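PcyX_EBK42635 (Marine metagenome, PDB 5OWG) is a ferredoxin-dependent bilin reductase that probably reduces biliverdin to phycoerythrobilin in a four-electron reaction. Local coordinates at residues Asp19-Val24 with Met168-Leu173; Met37-Asn42 with Cys227-Phe232; Trp47-Trp52 with His61-Asp66; Trp74-Cys79 with Phe93-Gly98. One frame throughout, in Å; residues are numbered along the deposited sequence.

How the contacts relate
Contacts 3 and 4 form the middle of the six-stranded antiparallel sheet. Each is a hairpin pair, their centres lie about 10 Å apart, and the neighbouring strands 57-67 and 73-82 bond directly to one another. Contact 1 lies on one face of this sheet, where helices 14-28 and 161-179 pack against Leu62, Leu78 and Phe93. Contact 2 lies beside the other face, reaching Asn49, His61 and His77, and its centre is about 22 Å from that of contact 1. Along the chain, contacts 3 and 4 follow in series, nested within the crossing loops of contacts 1 and 2. Helices on both faces enclose the sheet in an alpha/beta/alpha sandwich, the fold of bilin reductases.

Contact 1 (Asp19-Val24 with Met168-Leu173); sequences DETIEV and MAVSNL
Two parallel helices lying side by side on one face of the central sheet meet here through Val170 and Leu173 of helix 161-179 and Glu20, Thr21 and Val24 of helix 14-28. The segment axes are 4° from parallel and approach to 9.9 Å, and the contact is made by valine, leucine and threonine branches with the CB of Glu20. The CG2 methyl of Val170 serves the N-terminal half: it sits 3.8 Å from CB of Glu20 and 4.0 Å from OG1 of Thr21. Glu20 starts toward the partner helix, then bends at chi2 and takes its carboxylate away. The hydroxyl of Thr21 is used inside its own helix, bonded to the carbonyl O of Trp17, so Val170 meets it by packing alone. One turn on, in this helical layer of the bilin reductase sandwich, Val24 and Leu173 slide past each other in opposite directions, with CG1 of Val24 3.9 Å from CD2 of Leu173. Leu173 holds CG opposite its backbone N (chi1 176°), which sends CD2 across the groove until it is also 4.3 Å from CG2 of Thr21. On the sheet side, Leu78 meets both Thr21 and Leu173, while Phe93 packs on Ala169.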
loop_
_atom_site.group_PDB
_atom_site.type_symbol
_atom_site.label_atom_id
_atom_site.label_comp_id
_atom_site.label_asym_id
_atom_site.label_seq_id
_atom_site.Cartn_x
_atom_site.Cartn_y
_atom_site.Cartn_z
ATOM N N ASP A 19 10.057 6.743 6.657
ATOM C CA ASP A 19 11.083 5.980 7.356
ATOM C C ASP A 19 10.488 5.194 8.517
ATOM O O ASP A 19 10.871 4.041 8.753
ATOM C CB ASP A 19 12.191 6.913 7.844
ATOM C CG ASP A 19 12.991 7.515 6.705
ATOM O OD1 ASP A 19 12.659 7.236 5.533
ATOM O OD2 ASP A 19 13.951 8.262 6.980
ATOM N N GLU A 20 9.550 5.795 9.254
ATOM C CA GLU A 20 8.860 5.051 10.303
ATOM C C GLU A 20 8.083 3.882 9.710
ATOM O O GLU A 20 8.015 2.803 10.310
ATOM C CB GLU A 20 7.921 5.973 11.083
ATOM C CG GLU A 20 8.575 7.210 11.685
ATOM C CD GLU A 20 9.711 6.881 12.632
ATOM O OE1 GLU A 20 10.752 6.372 12.165
ATOM O OE2 GLU A 20 9.566 7.132 13.846
ATOM N N THR A 21 7.489 4.081 8.531
ATOM C CA THR A 21 6.772 3.000 7.863
ATOM C C THR A 21 7.715 1.865 7.482
ATOM O O THR A 21 7.392 0.687 7.674
ATOM C CB THR A 21 6.050 3.544 6.625
ATOM O OG1 THR A 21 4.880 4.265 7.030
ATOM C CG2 THR A 21 5.643 2.419 5.664
ATOM N N ILE A 22 8.886 2.198 6.936
ATOM C CA ILE A 22 9.826 1.168 6.507
ATOM C C ILE A 22 10.380 0.415 7.711
ATOM O O ILE A 22 10.636 -0.793 7.640
ATOM C CB ILE A 22 10.950 1.792 5.660
ATOM C CG1 ILE A 22 10.371 2.373 4.368
ATOM C CG2 ILE A 22 12.016 0.754 5.325
ATOM C CD1 ILE A 22 11.328 3.261 3.603
ATOM N N GLU A 23 10.583 1.113 8.831
ATOM C CA GLU A 23 11.077 0.446 10.032
ATOM C C GLU A 23 10.090 -0.609 10.516
ATOM O O GLU A 23 10.488 -1.718 10.888
ATOM C CB GLU A 23 11.344 1.474 11.130
ATOM C CG GLU A 23 11.976 0.898 12.394
ATOM C CD GLU A 23 13.349 0.302 12.149
ATOM O OE1 GLU A 23 13.903 0.515 11.049
ATOM O OE2 GLU A 23 13.876 -0.379 13.053
ATOM N N VAL A 24 8.797 -0.281 10.517
ATOM C CA VAL A 24 7.787 -1.240 10.957
ATOM C C VAL A 24 7.797 -2.468 10.055
ATOM O O VAL A 24 7.794 -3.610 10.531
ATOM C CB VAL A 24 6.398 -0.575 10.992
ATOM C CG1 VAL A 24 5.308 -1.598 11.302
ATOM C CG2 VAL A 24 6.376 0.544 12.024
ATOM N N MET A 168 -1.228 8.358 13.041
ATOM C CA MET A 168 -2.239 7.307 12.985
ATOM C C MET A 168 -1.815 6.198 12.031
ATOM O O MET A 168 -1.741 5.024 12.409
ATOM C CB MET A 168 -3.578 7.894 12.542
ATOM C CG MET A 168 -4.237 8.834 13.537
ATOM S SD MET A 168 -5.049 10.217 12.708
ATOM C CE MET A 168 -6.027 9.353 11.476
ATOM N N ALA A 169 -1.539 6.561 10.776
ATOM C CA ALA A 169 -1.175 5.568 9.772
ATOM C C ALA A 169 -0.018 4.703 10.249
ATOM O O ALA A 169 -0.032 3.480 10.073
ATOM C CB ALA A 169 -0.818 6.268 8.460
ATOM N N VAL A 170 0.989 5.322 10.865
ATOM C CA VAL A 170 2.124 4.564 11.381
ATOM C C VAL A 170 1.678 3.658 12.521
ATOM O O VAL A 170 2.089 2.495 12.605
ATOM C CB VAL A 170 3.249 5.529 11.810
ATOM C CG1 VAL A 170 4.031 4.996 13.013
ATOM C CG2 VAL A 170 4.193 5.779 10.641
ATOM N N SER A 171 0.818 4.167 13.405
ATOM C CA SER A 171 0.347 3.364 14.527
ATOM C C SER A 171 -0.745 2.390 14.104
ATOM O O SER A 171 -0.869 1.310 14.693
ATOM C CB SER A 171 -0.163 4.270 15.649
ATOM O OG SER A 171 0.844 5.177 16.069
ATOM N N ASN A 172 -1.539 2.750 13.092
ATOM C CA ASN A 172 -2.538 1.825 12.568
ATOM C C ASN A 172 -1.881 0.682 11.805
ATOM O O ASN A 172 -2.453 -0.411 11.712
ATOM C CB ASN A 172 -3.525 2.575 11.670
ATOM C CG ASN A 172 -4.353 3.594 12.433
ATOM O OD1 ASN A 172 -4.010 3.976 13.552
ATOM N ND2 ASN A 172 -5.448 4.041 11.828
ATOM N N LEU A 173 -0.686 0.914 11.260
ATOM C CA LEU A 173 0.061 -0.150 10.598
ATOM C C LEU A 173 0.587 -1.156 11.614
ATOM O O LEU A 173 0.306 -2.357 11.525
ATOM C CB LEU A 173 1.213 0.453 9.790
ATOM C CG LEU A 173 2.169 -0.528 9.109
ATOM C CD1 LEU A 173 1.443 -1.375 8.075
ATOM C CD2 LEU A 173 3.320 0.231 8.473
#

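Contact 2 (Met37-Asn42 with Cys227-Phe232); sequences MERFNN and CSDNLF
Met37 lays the end of its side chain alongside Asn230, SD 3.8 Å and CE 3.7 Å from the Asn230 CB, the two side chains running past each other in opposite directions. This joins the 3-10 turn 37-39, in the connection between strands 30-32 and 47-53, to the end of helix 220-229, for Asn230 is the first residue to leave helical geometry there. Bends at chi2 and chi3 (both 72°) fold the methionine chain round, bringing CE to 3.4 Å from the backbone O of Asn230. The amide of Asn230 is held from several directions. Its OD1 takes a hydrogen bond from NH2 of Arg39 at 2.9 Å; the oxygen lies in the guanidinium plane and the donor nearly along the C=O axis, but the bond is bent at the hydrogen (139°), and the amide stands 70° from the guanidinium. ND2 bonds outward to Pro35 O and Glu34 OE1. Arg39 in turn gives NE to Gly36 O, which helps fix the guanidinium, and its ion pair with Asp229 is long. Phe40 turns its edge to the amide, CE2 lying 3.4 Å from OD1 of Asn230, while CB of Arg39 sits over the centre of one ring face, 4.0 Å above its plane.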
loop_
_atom_site.group_PDB
_atom_site.type_symbol
_atom_site.label_atom_id
_atom_site.label_comp_id
_atom_site.label_asym_id
_atom_site.label_seq_id
_atom_site.Cartn_x
_atom_site.Cartn_y
_atom_site.Cartn_z
ATOM N N MET A 37 8.779 -5.812 -10.803
ATOM C CA MET A 37 8.911 -4.534 -10.114
ATOM C C MET A 37 10.231 -3.839 -10.418
ATOM O O MET A 37 10.317 -2.615 -10.267
ATOM C CB MET A 37 8.776 -4.729 -8.604
ATOM C CG MET A 37 8.484 -3.440 -7.848
ATOM S SD MET A 37 6.805 -2.853 -8.127
ATOM C CE MET A 37 5.858 -4.052 -7.188
ATOM N N GLU A 38 11.260 -4.581 -10.839
ATOM C CA GLU A 38 12.528 -3.945 -11.177
ATOM C C GLU A 38 12.357 -2.878 -12.247
ATOM O O GLU A 38 13.205 -1.987 -12.362
ATOM C CB GLU A 38 13.548 -4.994 -11.636
ATOM C CG GLU A 38 13.308 -5.576 -13.029
ATOM C CD GLU A 38 12.058 -6.430 -13.109
ATOM O OE1 GLU A 38 11.608 -6.928 -12.055
ATOM O OE2 GLU A 38 11.523 -6.605 -14.224
ATOM N N ARG A 39 11.279 -2.946 -13.030
ATOM C CA ARG A 39 11.010 -1.942 -14.051
ATOM C C ARG A 39 10.513 -0.629 -13.465
ATOM O O ARG A 39 10.333 0.334 -14.218
ATOM C CB ARG A 39 9.973 -2.469 -15.045
ATOM C CG ARG A 39 10.299 -3.831 -15.637
ATOM C CD ARG A 39 9.108 -4.397 -16.392
ATOM N NE ARG A 39 7.963 -4.638 -15.516
ATOM C CZ ARG A 39 6.746 -4.963 -15.942
ATOM N NH1 ARG A 39 6.499 -5.086 -17.240
ATOM N NH2 ARG A 39 5.769 -5.163 -15.067
ATOM N N PHE A 40 10.278 -0.564 -12.149
ATOM C CA PHE A 40 9.677 0.614 -11.534
ATOM C C PHE A 40 10.465 1.104 -10.323
ATOM O O PHE A 40 9.911 1.817 -9.479
ATOM C CB PHE A 40 8.228 0.322 -11.141
ATOM C CG PHE A 40 7.438 -0.345 -12.228
ATOM C CD1 PHE A 40 7.254 0.282 -13.450
ATOM C CD2 PHE A 40 6.885 -1.600 -12.035
ATOM C CE1 PHE A 40 6.532 -0.328 -14.457
ATOM C CE2 PHE A 40 6.159 -2.216 -13.039
ATOM C CZ PHE A 40 5.984 -1.579 -14.250
ATOM N N ASN A 41 11.735 0.729 -10.214
ATOM C CA ASN A 41 12.668 1.334 -9.268
ATOM C C ASN A 41 13.691 2.098 -10.104
ATOM O O ASN A 41 14.761 1.581 -10.432
ATOM C CB ASN A 41 13.330 0.288 -8.376
ATOM C CG ASN A 41 12.414 -0.198 -7.265
ATOM O OD1 ASN A 41 12.233 0.479 -6.252
ATOM N ND2 ASN A 41 11.834 -1.377 -7.449
ATOM N N ASN A 42 13.348 3.336 -10.455
ATOM C CA ASN A 42 14.153 4.162 -11.350
ATOM C C ASN A 42 14.593 5.399 -10.579
ATOM O O ASN A 42 13.761 6.233 -10.207
ATOM C CB ASN A 42 13.356 4.539 -12.599
ATOM C CG ASN A 42 14.228 5.114 -13.700
ATOM O OD1 ASN A 42 15.124 5.918 -13.443
ATOM N ND2 ASN A 42 13.967 4.700 -14.938
ATOM N N CYS A 227 0.327 -0.132 -13.350
ATOM C CA CYS A 227 -1.032 -0.213 -12.822
ATOM C C CYS A 227 -1.652 -1.590 -13.028
ATOM O O CYS A 227 -2.519 -2.001 -12.248
ATOM C CB CYS A 227 -1.910 0.859 -13.473
ATOM S SG CYS A 227 -1.561 2.540 -12.916
ATOM N N SER A 228 -1.230 -2.316 -14.063
ATOM C CA SER A 228 -1.870 -3.580 -14.410
ATOM C C SER A 228 -1.178 -4.797 -13.810
ATOM O O SER A 228 -1.840 -5.810 -13.558
ATOM C CB SER A 228 -1.922 -3.738 -15.934
ATOM O OG SER A 228 -0.619 -3.795 -16.486
ATOM N N ASP A 229 0.135 -4.732 -13.573
ATOM C CA ASP A 229 0.914 -5.910 -13.220
ATOM C C ASP A 229 1.545 -5.867 -11.836
ATOM O O ASP A 229 1.778 -6.934 -11.259
ATOM C CB ASP A 229 2.037 -6.128 -14.246
ATOM C CG ASP A 229 1.512 -6.308 -15.652
ATOM O OD1 ASP A 229 0.277 -6.347 -15.831
ATOM O OD2 ASP A 229 2.338 -6.408 -16.581
ATOM N N ASN A 230 1.828 -4.682 -11.288
ATOM C CA ASN A 230 2.613 -4.592 -10.063
ATOM C C ASN A 230 2.007 -3.626 -9.053
ATOM O O ASN A 230 2.730 -3.116 -8.187
ATOM C CB ASN A 230 4.049 -4.165 -10.385
ATOM C CG ASN A 230 4.846 -5.263 -11.053
ATOM O OD1 ASN A 230 4.960 -5.303 -12.279
ATOM N ND2 ASN A 230 5.400 -6.168 -10.250
ATOM N N LEU A 231 0.706 -3.360 -9.140
ATOM C CA LEU A 231 0.034 -2.454 -8.217
ATOM C C LEU A 231 -0.969 -3.194 -7.345
ATOM O O LEU A 231 -0.820 -3.208 -6.119
ATOM C CB LEU A 231 -0.643 -1.328 -9.010
ATOM C CG LEU A 231 -1.596 -0.445 -8.206
ATOM C CD1 LEU A 231 -0.935 0.068 -6.933
ATOM C CD2 LEU A 231 -2.108 0.711 -9.047
ATOM N N PHE A 232 -1.989 -3.807 -7.940
ATOM C CA PHE A 232 -2.889 -4.722 -7.239
ATOM C C PHE A 232 -2.976 -6.002 -8.057
ATOM O O PHE A 232 -3.993 -6.278 -8.705
ATOM C CB PHE A 232 -4.267 -4.096 -7.025
ATOM C CG PHE A 232 -4.240 -2.866 -6.173
ATOM C CD1 PHE A 232 -3.974 -2.954 -4.818
ATOM C CD2 PHE A 232 -4.479 -1.622 -6.723
ATOM C CE1 PHE A 232 -3.940 -1.821 -4.031
ATOM C CE2 PHE A 232 -4.439 -0.487 -5.943
ATOM C CZ PHE A 232 -4.176 -0.587 -4.594
#

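Contact 3 (Trp47-Trp52 with His61-Asp66); sequences WVNRTW and HLDVVD
Asn49 sits opposite Asp63 in a non-hydrogen-bonded pair of the antiparallel hairpin made by strands 47-53 and 57-67, and its side chain reaches across to the partner strand. Its CB lies 4.0 Å from NE2 of His61. With CG beside the backbone N (chi1 -81°), the amide runs alongside the Asp63 carboxylate, the two planes 18° apart, and CG comes within 3.7 Å of OD1 of Asp63. At the tip, OD1 accepts a hydrogen bond from NE2 of His61 at 2.9 Å; the donor lies in the carbonyl plane on a lone pair, though the oxygen is tilted 18° out of the imidazole plane. The other branch, ND2, lies above one face of the Trp47 ring, toward its rim, and bonds to the backbone O of Phe40. Trp47 itself gives NE1 to OD1 of Asp63 in a weak bond of 3.0 Å, and its CD1 touches CG2 of Val65 at 3.6 Å. Backbone bonds in both directions join Val48 to Val64 and Arg50 to Leu62. On the reverse face, CZ3 of Trp52 packs 3.7 Å from CB of Leu62, and there helix 14-28 lies across Arg50 and Leu62; helix 220-229 lies over Trp47, Asn49 and Asp63, and strand 73-82 continues the sheet.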
loop_
_atom_site.group_PDB
_atom_site.type_symbol
_atom_site.label_atom_id
_atom_site.label_comp_id
_atom_site.label_asym_id
_atom_site.label_seq_id
_atom_site.Cartn_x
_atom_site.Cartn_y
_atom_site.Cartn_z
ATOM N N TRP A 47 11.385 7.042 -8.435
ATOM C CA TRP A 47 10.409 5.975 -8.257
ATOM C C TRP A 47 11.049 4.854 -7.449
ATOM O O TRP A 47 12.060 4.280 -7.870
ATOM C CB TRP A 47 9.929 5.454 -9.612
ATOM C CG TRP A 47 8.510 4.946 -9.641
ATOM C CD1 TRP A 47 7.625 4.896 -8.600
ATOM C CD2 TRP A 47 7.816 4.418 -10.780
ATOM N NE1 TRP A 47 6.424 4.374 -9.024
ATOM C CE2 TRP A 47 6.518 4.070 -10.357
ATOM C CE3 TRP A 47 8.169 4.207 -12.118
ATOM C CZ2 TRP A 47 5.572 3.522 -11.221
ATOM C CZ3 TRP A 47 7.228 3.663 -12.975
ATOM C CH2 TRP A 47 5.946 3.327 -12.522
ATOM N N VAL A 48 10.468 4.550 -6.292
ATOM C CA VAL A 48 10.900 3.438 -5.456
ATOM C C VAL A 48 9.689 2.562 -5.179
ATOM O O VAL A 48 8.632 3.064 -4.780
ATOM C CB VAL A 48 11.535 3.919 -4.137
ATOM C CG1 VAL A 48 11.911 2.736 -3.256
ATOM C CG2 VAL A 48 12.760 4.773 -4.418
ATOM N N ASN A 49 9.843 1.257 -5.388
ATOM C CA ASN A 49 8.774 0.297 -5.147
ATOM C C ASN A 49 9.363 -0.893 -4.410
ATOM O O ASN A 49 10.309 -1.521 -4.897
ATOM C CB ASN A 49 8.113 -0.144 -6.457
ATOM C CG ASN A 49 7.085 0.854 -6.956
ATOM O OD1 ASN A 49 5.932 0.837 -6.523
ATOM N ND2 ASN A 49 7.495 1.726 -7.870
ATOM N N ARG A 50 8.806 -1.203 -3.242
ATOM C CA ARG A 50 9.343 -2.234 -2.370
ATOM C C ARG A 50 8.198 -3.072 -1.827
ATOM O O ARG A 50 7.128 -2.540 -1.515
ATOM C CB ARG A 50 10.135 -1.608 -1.219
ATOM C CG ARG A 50 11.341 -0.812 -1.684
ATOM C CD ARG A 50 11.999 -0.082 -0.531
ATOM N NE ARG A 50 12.647 -1.001 0.398
ATOM C CZ ARG A 50 13.153 -0.643 1.573
ATOM N NH1 ARG A 50 13.082 0.619 1.976
ATOM N NH2 ARG A 50 13.726 -1.550 2.351
ATOM N N THR A 51 8.422 -4.380 -1.710
ATOM C CA THR A 51 7.381 -5.293 -1.266
ATOM C C THR A 51 7.901 -6.198 -0.159
ATOM O O THR A 51 9.045 -6.661 -0.208
ATOM C CB THR A 51 6.854 -6.144 -2.428
ATOM O OG1 THR A 51 7.947 -6.812 -3.073
ATOM C CG2 THR A 51 6.118 -5.270 -3.437
ATOM N N TRP A 52 7.052 -6.437 0.842
ATOM C CA TRP A 52 7.334 -7.368 1.923
ATOM C C TRP A 52 6.203 -8.383 2.015
ATOM O O TRP A 52 5.119 -8.189 1.459
ATOM C CB TRP A 52 7.472 -6.668 3.288
ATOM C CG TRP A 52 8.556 -5.634 3.405
ATOM C CD1 TRP A 52 9.719 -5.741 4.115
ATOM C CD2 TRP A 52 8.565 -4.325 2.822
ATOM N NE1 TRP A 52 10.451 -4.585 4.005
ATOM C CE2 TRP A 52 9.766 -3.700 3.215
ATOM C CE3 TRP A 52 7.676 -3.623 2.003
ATOM C CZ2 TRP A 52 10.100 -2.408 2.815
ATOM C CZ3 TRP A 52 8.011 -2.340 1.607
ATOM C CH2 TRP A 52 9.213 -1.747 2.013
ATOM N N HIS A 61 3.125 -3.563 0.002
ATOM C CA HIS A 61 3.736 -2.862 -1.122
ATOM C C HIS A 61 3.857 -1.383 -0.795
ATOM O O HIS A 61 2.851 -0.726 -0.509
ATOM C CB HIS A 61 2.905 -3.070 -2.392
ATOM C CG HIS A 61 3.407 -2.317 -3.584
ATOM N ND1 HIS A 61 2.591 -1.977 -4.641
ATOM C CD2 HIS A 61 4.639 -1.849 -3.893
ATOM C CE1 HIS A 61 3.297 -1.326 -5.549
ATOM N NE2 HIS A 61 4.544 -1.235 -5.120
ATOM N N LEU A 62 5.080 -0.860 -0.851
ATOM C CA LEU A 62 5.349 0.556 -0.628
ATOM C C LEU A 62 5.776 1.185 -1.945
ATOM O O LEU A 62 6.819 0.824 -2.502
ATOM C CB LEU A 62 6.430 0.756 0.436
ATOM C CG LEU A 62 6.806 2.214 0.724
ATOM C CD1 LEU A 62 5.659 2.943 1.413
ATOM C CD2 LEU A 62 8.077 2.295 1.554
ATOM N N ASP A 63 4.972 2.127 -2.434
ATOM C CA ASP A 63 5.233 2.834 -3.680
ATOM C C ASP A 63 5.429 4.310 -3.365
ATOM O O ASP A 63 4.495 4.976 -2.904
ATOM C CB ASP A 63 4.079 2.639 -4.664
ATOM C CG ASP A 63 4.134 3.607 -5.827
ATOM O OD1 ASP A 63 5.252 3.970 -6.249
ATOM O OD2 ASP A 63 3.058 4.015 -6.311
ATOM N N VAL A 64 6.635 4.818 -3.617
ATOM C CA VAL A 64 7.000 6.192 -3.291
ATOM C C VAL A 64 7.542 6.862 -4.545
ATOM O O VAL A 64 8.435 6.319 -5.206
ATOM C CB VAL A 64 8.045 6.255 -2.159
ATOM C CG1 VAL A 64 8.407 7.703 -1.825
ATOM C CG2 VAL A 64 7.529 5.543 -0.924
ATOM N N VAL A 65 7.006 8.036 -4.866
ATOM C CA VAL A 65 7.487 8.856 -5.973
ATOM C C VAL A 65 8.020 10.152 -5.377
ATOM O O VAL A 65 7.242 10.985 -4.894
ATOM C CB VAL A 65 6.390 9.138 -7.008
ATOM C CG1 VAL A 65 6.948 9.955 -8.167
ATOM C CG2 VAL A 65 5.783 7.839 -7.516
ATOM N N ASP A 66 9.337 10.322 -5.408
ATOM C CA ASP A 66 10.001 11.508 -4.871
ATOM C C ASP A 66 10.458 12.362 -6.054
ATOM O O ASP A 66 11.555 12.178 -6.587
ATOM C CB ASP A 66 11.172 11.113 -3.968
ATOM C CG ASP A 66 11.750 12.292 -3.208
ATOM O OD1 ASP A 66 11.862 13.388 -3.795
ATOM O OD2 ASP A 66 12.089 12.122 -2.017
#

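Contact 4 (Trp74-Cys79 with Phe93-Gly98); sequences WMAHLC and FDIIAG
His77 and Asp94 lie side by side, with ND1 of His77 modelled only 2.3 Å from OD1 of Asp94, a hydrogen bond too short to be trusted in length. The pair belongs to the antiparallel hairpin of strands 73-82 and 90-96 at the heart of the sheet. The side chains point the same way, and the ring and carboxylate planes are nearly coplanar, 14° apart, with the oxygen at the ring edge. Leu231 and Phe232 pack on His77; in bilin reductases the substrate lies between the sheet and the C-terminal helices, so these groups probably border that pocket. Paired backbone bonds join Leu78 to Phe93 and Ala76 to Ile95. On the opposite face, CG2 of Ile95 rests 4.1 Å from CB of Ala76 and, at the edge of the indole, 4.1 Å from CZ3 of Trp74; helix 14-28 packs on Trp74 and Ala76. Met75 and Ile96 meet on the His77 side, where a bend at chi2 of Ile96 (58°) helps bring its CD1 to 3.6 Å from CB of Met75. Where the strand ends, the carbonyl O of Trp74 receives two amides, a weak bond from Ala97 N at 3.3 Å and one from Gly98 N at 3.1 Å, the latter arriving on a lone pair.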
loop_
_atom_site.group_PDB
_atom_site.type_symbol
_atom_site.label_atom_id
_atom_site.label_comp_id
_atom_site.label_asym_id
_atom_site.label_seq_id
_atom_site.Cartn_x
_atom_site.Cartn_y
_atom_site.Cartn_z
ATOM N N TRP A 74 5.356 14.811 -4.515
ATOM C CA TRP A 74 5.819 13.734 -3.644
ATOM C C TRP A 74 4.588 12.952 -3.229
ATOM O O TRP A 74 3.673 13.521 -2.625
ATOM C CB TRP A 74 6.546 14.275 -2.411
ATOM C CG TRP A 74 7.255 13.211 -1.618
ATOM C CD1 TRP A 74 8.595 12.954 -1.615
ATOM C CD2 TRP A 74 6.665 12.262 -0.715
ATOM N NE1 TRP A 74 8.876 11.909 -0.771
ATOM C CE2 TRP A 74 7.709 11.465 -0.206
ATOM C CE3 TRP A 74 5.355 12.010 -0.288
ATOM C CZ2 TRP A 74 7.488 10.436 0.708
ATOM C CZ3 TRP A 74 5.137 10.984 0.617
ATOM C CH2 TRP A 74 6.199 10.211 1.106
ATOM N N MET A 75 4.559 11.663 -3.548
ATOM C CA MET A 75 3.409 10.835 -3.234
ATOM C C MET A 75 3.897 9.510 -2.674
ATOM O O MET A 75 5.063 9.136 -2.824
ATOM C CB MET A 75 2.525 10.614 -4.472
ATOM C CG MET A 75 2.894 9.414 -5.340
ATOM S SD MET A 75 2.339 7.806 -4.725
ATOM C CE MET A 75 0.566 8.035 -4.633
ATOM N N ALA A 76 2.984 8.802 -2.019
ATOM C CA ALA A 76 3.292 7.489 -1.482
ATOM C C ALA A 76 2.028 6.647 -1.481
ATOM O O ALA A 76 0.918 7.158 -1.308
ATOM C CB ALA A 76 3.877 7.577 -0.068
ATOM N N HIS A 77 2.213 5.347 -1.687
ATOM C CA HIS A 77 1.126 4.383 -1.679
ATOM C C HIS A 77 1.571 3.172 -0.878
ATOM O O HIS A 77 2.695 2.689 -1.045
ATOM C CB HIS A 77 0.736 3.978 -3.108
ATOM C CG HIS A 77 -0.108 2.745 -3.184
ATOM N ND1 HIS A 77 -1.485 2.783 -3.126
ATOM C CD2 HIS A 77 0.227 1.440 -3.325
ATOM C CE1 HIS A 77 -1.961 1.555 -3.223
ATOM N NE2 HIS A 77 -0.944 0.722 -3.344
ATOM N N LEU A 78 0.696 2.696 0.005
ATOM C CA LEU A 78 1.014 1.576 0.882
ATOM C C LEU A 78 -0.223 0.706 1.019
ATOM O O LEU A 78 -1.281 1.190 1.433
ATOM C CB LEU A 78 1.494 2.066 2.253
ATOM C CG LEU A 78 1.897 0.985 3.261
ATOM C CD1 LEU A 78 3.105 0.193 2.781
ATOM C CD2 LEU A 78 2.181 1.606 4.616
ATOM N N CYS A 79 -0.086 -0.573 0.675
ATOM C CA CYS A 79 -1.202 -1.505 0.699
ATOM C C CYS A 79 -0.726 -2.842 1.244
ATOM O O CYS A 79 0.397 -3.275 0.973
ATOM C CB CYS A 79 -1.804 -1.707 -0.695
ATOM S SG CYS A 79 -3.336 -2.639 -0.680
ATOM N N PHE A 93 -3.143 3.050 2.471
ATOM C CA PHE A 93 -2.789 4.428 2.785
ATOM C C PHE A 93 -2.252 5.076 1.521
ATOM O O PHE A 93 -1.296 4.572 0.922
ATOM C CB PHE A 93 -1.753 4.503 3.909
ATOM C CG PHE A 93 -1.394 5.909 4.310
ATOM C CD1 PHE A 93 -2.187 6.619 5.196
ATOM C CD2 PHE A 93 -0.264 6.519 3.797
ATOM C CE1 PHE A 93 -1.858 7.911 5.564
ATOM C CE2 PHE A 93 0.071 7.811 4.164
ATOM C CZ PHE A 93 -0.727 8.506 5.048
ATOM N N ASP A 94 -2.869 6.182 1.117
ATOM C CA ASP A 94 -2.476 6.907 -0.085
ATOM C C ASP A 94 -2.443 8.389 0.243
ATOM O O ASP A 94 -3.450 8.953 0.686
ATOM C CB ASP A 94 -3.436 6.625 -1.244
ATOM C CG ASP A 94 -3.375 5.183 -1.713
ATOM O OD1 ASP A 94 -2.267 4.714 -2.043
ATOM O OD2 ASP A 94 -4.433 4.521 -1.742
ATOM N N ILE A 95 -1.288 9.013 0.032
ATOM C CA ILE A 95 -1.097 10.433 0.292
ATOM C C ILE A 95 -0.405 11.051 -0.914
ATOM O O ILE A 95 0.642 10.562 -1.356
ATOM C CB ILE A 95 -0.282 10.674 1.583
ATOM C CG1 ILE A 95 -0.467 12.110 2.071
ATOM C CG2 ILE A 95 1.200 10.356 1.384
ATOM C CD1 ILE A 95 -1.710 12.292 2.898
ATOM N N ILE A 96 -1.009 12.099 -1.467
ATOM C CA ILE A 96 -0.377 12.941 -2.476
ATOM C C ILE A 96 -0.393 14.369 -1.954
ATOM O O ILE A 96 -1.455 14.898 -1.607
ATOM C CB ILE A 96 -1.083 12.848 -3.842
ATOM C CG1 ILE A 96 -0.519 13.888 -4.821
ATOM C CG2 ILE A 96 -2.585 13.047 -3.686
ATOM C CD1 ILE A 96 0.976 13.777 -5.063
ATOM N N ALA A 97 0.783 14.987 -1.899
ATOM C CA ALA A 97 0.910 16.335 -1.369
ATOM C C ALA A 97 1.930 17.111 -2.181
ATOM O O ALA A 97 1.650 18.210 -2.668
ATOM C CB ALA A 97 1.328 16.304 0.102
ATOM N N GLY A 98 3.113 16.532 -2.341
ATOM C CA GLY A 98 4.216 17.251 -2.934
ATOM C C GLY A 98 4.860 18.192 -1.947
ATOM O O GLY A 98 5.503 17.756 -0.989
#